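Long-range contact in botulinum neurotoxin type C1 (Clostridium botulinum, PDB 3R4S), which binds gangliosides through the receptor-binding part of its heavy chain, probably so that the toxin's zinc protease can enter nerve cells and block neurotransmitter release: residues R85-Y96 with D202-I210. Sequence-based numbering, arbitrary orientation.
Sequences RINKWVSNLPGY and DSDNINMWI
Arg-85 to Asn-87 pair antiparallel with Asn-207 to Trp-209. The hydrogen-bonded pairs Arg-85/Trp-209 and Asn-87/Asn-207 make two backbone bonds each, and Ile-86/Met-208 is the non-hydrogen-bonded pair between them. On one face of the sheet, the extended Arg-85 side chain runs alongside Trp-209. Its guanidinium lies flat over the six-membered ring, with planes 25° apart, and Arg-85 NH1 sits 3.5 Å from Trp-209 CH2. This is a cation-pi stack. Arg-85 NE also donates a hydrogen bond to Asn-145 O, which probably helps hold the group over the indole. CB of Asn-87 meets the edge of the same ring, 3.7 Å from Trp-209 CZ3. Ile-86 CD1 packs against Met-208 CG on the other face at 3.8 Å. Just before strand 207-210, Ile-206 points toward 85-96. Its CG1 sits between the backbone N and the carbonyl carbon (chi1 59°), and the extended chain from there carries Ile-206 CD1 over one face of the Tyr-96 ring, 4.1 Å from its centroid, a CH-pi contact. Ile-206 CG2 touches Leu-93 CD1. Ile-112 and Ile-190 of the facing sheet also pack against Ile-206 and Tyr-96. One water joins Lys-88 N to Asn-205 O, and another joins Tyr-96 OH to Asp-204 O. Two facing antiparallel sheets are characteristic of the concanavalin-like jelly roll.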
loop_
_atom_site.group_PDB
_atom_site.type_symbol
_atom_site.label_atom_id
_atom_site.label_comp_id
_atom_site.label_asym_id
_atom_site.label_seq_id
_atom_site.Cartn_x
_atom_site.Cartn_y
_atom_site.Cartn_z
ATOM N N ARG A 85 3.756 7.341 -2.649
ATOM C CA ARG A 85 3.521 7.038 -1.243
ATOM C C ARG A 85 3.719 8.320 -0.436
ATOM O O ARG A 85 4.650 9.087 -0.707
ATOM C CB ARG A 85 4.496 5.963 -0.744
ATOM C CG ARG A 85 4.202 5.485 0.680
ATOM C CD ARG A 85 5.220 4.432 1.187
ATOM N NE ARG A 85 5.005 4.212 2.614
ATOM C CZ ARG A 85 5.961 4.134 3.533
ATOM N NH1 ARG A 85 7.250 4.231 3.198
ATOM N NH2 ARG A 85 5.624 3.929 4.796
ATOM N N ILE A 86 2.849 8.543 0.548
ATOM C CA ILE A 86 2.956 9.692 1.449
ATOM C C ILE A 86 3.010 9.213 2.894
ATOM O O ILE A 86 2.189 8.390 3.312
ATOM C CB ILE A 86 1.731 10.643 1.328
ATOM C CG1 ILE A 86 1.425 10.999 -0.138
ATOM C CG2 ILE A 86 1.945 11.923 2.147
ATOM C CD1 ILE A 86 2.378 11.987 -0.692
ATOM N N ASN A 87 3.958 9.733 3.661
ATOM C CA ASN A 87 4.007 9.429 5.096
ATOM C C ASN A 87 4.406 10.671 5.881
ATOM O O ASN A 87 5.395 11.317 5.553
ATOM C CB ASN A 87 5.005 8.306 5.383
ATOM C CG ASN A 87 4.909 7.787 6.820
ATOM O OD1 ASN A 87 3.856 7.330 7.259
ATOM N ND2 ASN A 87 6.015 7.847 7.546
ATOM N N LYS A 88 3.640 11.036 6.902
ATOM C CA LYS A 88 2.433 10.349 7.324
ATOM C C LYS A 88 1.227 11.168 6.843
ATOM O O LYS A 88 1.051 12.326 7.223
ATOM C CB LYS A 88 2.456 10.243 8.853
ATOM C CG LYS A 88 1.314 9.474 9.510
ATOM C CD LYS A 88 1.480 9.517 11.045
ATOM C CE LYS A 88 0.327 8.818 11.782
ATOM N NZ LYS A 88 0.429 8.915 13.275
ATOM N N TRP A 89 0.417 10.571 5.975
ATOM C CA TRP A 89 -0.710 11.270 5.371
ATOM C C TRP A 89 -1.913 11.281 6.320
ATOM O O TRP A 89 -2.878 10.541 6.138
ATOM C CB TRP A 89 -1.075 10.625 4.028
ATOM C CG TRP A 89 -2.087 11.399 3.221
ATOM C CD1 TRP A 89 -2.633 12.615 3.527
ATOM C CD2 TRP A 89 -2.671 11.000 1.970
ATOM N NE1 TRP A 89 -3.525 12.994 2.544
ATOM C CE2 TRP A 89 -3.570 12.016 1.584
ATOM C CE3 TRP A 89 -2.528 9.877 1.146
ATOM C CZ2 TRP A 89 -4.319 11.944 0.403
ATOM C CZ3 TRP A 89 -3.278 9.805 -0.027
ATOM C CH2 TRP A 89 -4.157 10.830 -0.386
ATOM N N VAL A 90 -1.839 12.131 7.338
ATOM C CA VAL A 90 -2.904 12.230 8.330
ATOM C C VAL A 90 -4.104 12.966 7.761
ATOM O O VAL A 90 -3.996 13.705 6.781
ATOM C CB VAL A 90 -2.411 12.911 9.617
ATOM C CG1 VAL A 90 -1.328 12.045 10.275
ATOM C CG2 VAL A 90 -1.870 14.290 9.311
ATOM N N SER A 91 -5.257 12.754 8.378
ATOM C CA SER A 91 -6.511 13.272 7.853
ATOM C C SER A 91 -6.624 14.792 7.928
ATOM O O SER A 91 -7.459 15.378 7.252
ATOM C CB SER A 91 -7.697 12.625 8.585
ATOM O OG SER A 91 -7.658 12.910 9.973
ATOM N N ASN A 92 -5.798 15.432 8.746
ATOM C CA ASN A 92 -5.834 16.893 8.836
ATOM C C ASN A 92 -4.594 17.544 8.217
ATOM O O ASN A 92 -4.132 18.598 8.668
ATOM C CB ASN A 92 -6.005 17.349 10.289
ATOM C CG ASN A 92 -4.824 16.964 11.161
ATOM O OD1 ASN A 92 -4.050 16.073 10.812
ATOM N ND2 ASN A 92 -4.675 17.638 12.299
ATOM N N LEU A 93 -4.049 16.906 7.186
ATOM C CA LEU A 93 -2.856 17.415 6.526
ATOM C C LEU A 93 -3.144 18.804 5.953
ATOM O O LEU A 93 -4.170 19.008 5.311
ATOM C CB LEU A 93 -2.449 16.457 5.403
ATOM C CG LEU A 93 -1.046 16.637 4.845
ATOM C CD1 LEU A 93 -0.020 16.058 5.826
ATOM C CD2 LEU A 93 -0.949 15.967 3.476
ATOM N N PRO A 94 -2.249 19.773 6.191
ATOM C CA PRO A 94 -2.451 21.049 5.493
ATOM C C PRO A 94 -2.232 20.868 3.991
ATOM O O PRO A 94 -1.883 19.772 3.548
ATOM C CB PRO A 94 -1.369 21.955 6.090
ATOM C CG PRO A 94 -0.363 21.029 6.680
ATOM C CD PRO A 94 -1.106 19.808 7.117
ATOM N N GLY A 95 -2.446 21.924 3.222
ATOM C CA GLY A 95 -2.285 21.856 1.782
ATOM C C GLY A 95 -0.831 21.844 1.346
ATOM O O GLY A 95 -0.025 22.628 1.842
ATOM N N TYR A 96 -0.509 20.932 0.425
ATOM C CA TYR A 96 0.783 20.900 -0.255
ATOM C C TYR A 96 0.570 20.662 -1.744
ATOM O O TYR A 96 -0.139 19.739 -2.134
ATOM C CB TYR A 96 1.669 19.752 0.262
ATOM C CG TYR A 96 2.113 19.866 1.700
ATOM C CD1 TYR A 96 3.267 20.566 2.039
ATOM C CD2 TYR A 96 1.389 19.257 2.716
ATOM C CE1 TYR A 96 3.680 20.664 3.351
ATOM C CE2 TYR A 96 1.795 19.347 4.036
ATOM C CZ TYR A 96 2.936 20.054 4.350
ATOM O OH TYR A 96 3.339 20.136 5.660
ATOM N N ASP A 202 3.785 25.189 13.207
ATOM C CA ASP A 202 4.635 24.450 12.279
ATOM C C ASP A 202 4.367 22.946 12.382
ATOM O O ASP A 202 4.544 22.346 13.444
ATOM C CB ASP A 202 6.113 24.759 12.549
ATOM C CG ASP A 202 6.956 24.741 11.282
ATOM O OD1 ASP A 202 6.406 24.403 10.209
ATOM O OD2 ASP A 202 8.163 25.068 11.360
ATOM N N SER A 203 3.941 22.343 11.273
ATOM C CA SER A 203 3.531 20.935 11.265
ATOM C C SER A 203 4.688 19.957 11.042
ATOM O O SER A 203 5.823 20.362 10.792
ATOM C CB SER A 203 2.422 20.696 10.226
ATOM O OG SER A 203 1.170 21.204 10.668
ATOM N N ASP A 204 4.384 18.668 11.137
ATOM C CA ASP A 204 5.388 17.624 10.965
ATOM C C ASP A 204 5.876 17.540 9.521
ATOM O O ASP A 204 5.109 17.743 8.585
ATOM C CB ASP A 204 4.818 16.261 11.378
ATOM C CG ASP A 204 4.323 16.238 12.818
ATOM O OD1 ASP A 204 4.800 17.057 13.636
ATOM O OD2 ASP A 204 3.459 15.389 13.132
ATOM N N ASN A 205 7.157 17.237 9.347
ATOM C CA ASN A 205 7.681 16.903 8.031
ATOM C C ASN A 205 6.894 15.711 7.476
ATOM O O ASN A 205 6.490 14.814 8.224
ATOM C CB ASN A 205 9.183 16.590 8.125
ATOM C CG ASN A 205 9.768 15.995 6.827
ATOM O OD1 ASN A 205 10.243 16.721 5.943
ATOM N ND2 ASN A 205 9.771 14.665 6.737
ATOM N N ILE A 206 6.628 15.732 6.175
ATOM C CA ILE A 206 6.146 14.540 5.497
ATOM C C ILE A 206 7.152 14.147 4.440
ATOM O O ILE A 206 7.930 14.976 3.972
ATOM C CB ILE A 206 4.765 14.734 4.832
ATOM C CG1 ILE A 206 4.812 15.857 3.800
ATOM C CG2 ILE A 206 3.679 14.979 5.882
ATOM C CD1 ILE A 206 3.532 15.965 2.966
ATOM N N ASN A 207 7.146 12.875 4.077
ATOM C CA ASN A 207 7.919 12.413 2.934
ATOM C C ASN A 207 6.986 11.998 1.814
ATOM O O ASN A 207 5.855 11.573 2.053
ATOM C CB ASN A 207 8.800 11.217 3.304
ATOM C CG ASN A 207 9.942 11.591 4.214
ATOM O OD1 ASN A 207 10.145 10.974 5.261
ATOM N ND2 ASN A 207 10.701 12.602 3.823
ATOM N N MET A 208 7.468 12.110 0.586
ATOM C CA MET A 208 6.741 11.575 -0.546
ATOM C C MET A 208 7.706 10.734 -1.366
ATOM O O MET A 208 8.836 11.154 -1.623
ATOM C CB MET A 208 6.148 12.709 -1.388
ATOM C CG MET A 208 5.542 12.253 -2.712
ATOM S SD MET A 208 4.888 13.628 -3.700
ATOM C CE MET A 208 6.399 14.388 -4.314
ATOM N N TRP A 209 7.268 9.545 -1.757
ATOM C CA TRP A 209 8.042 8.698 -2.645
ATOM C C TRP A 209 7.302 8.623 -3.961
ATOM O O TRP A 209 6.064 8.571 -3.978
ATOM C CB TRP A 209 8.156 7.278 -2.097
ATOM C CG TRP A 209 8.930 7.119 -0.837
ATOM C CD1 TRP A 209 10.215 6.658 -0.713
ATOM C CD2 TRP A 209 8.461 7.354 0.494
ATOM N NE1 TRP A 209 10.573 6.604 0.613
ATOM C CE2 TRP A 209 9.516 7.028 1.376
ATOM C CE3 TRP A 209 7.255 7.816 1.027
ATOM C CZ2 TRP A 209 9.404 7.154 2.763
ATOM C CZ3 TRP A 209 7.141 7.938 2.409
ATOM C CH2 TRP A 209 8.213 7.605 3.259
ATOM N N ILE A 210 8.068 8.598 -5.053
ATOM C CA ILE A 210 7.542 8.508 -6.401
ATOM C C ILE A 210 8.353 7.502 -7.216
ATOM O O ILE A 210 9.582 7.443 -7.100
ATOM C CB ILE A 210 7.636 9.868 -7.131
ATOM C CG1 ILE A 210 6.839 10.948 -6.388
ATOM C CG2 ILE A 210 7.170 9.731 -8.590
ATOM C CD1 ILE A 210 5.331 10.744 -6.419
HETATM O O HOH W 1 4.563 13.063 8.956
HETATM O O HOH W 2 2.614 18.423 8.022
#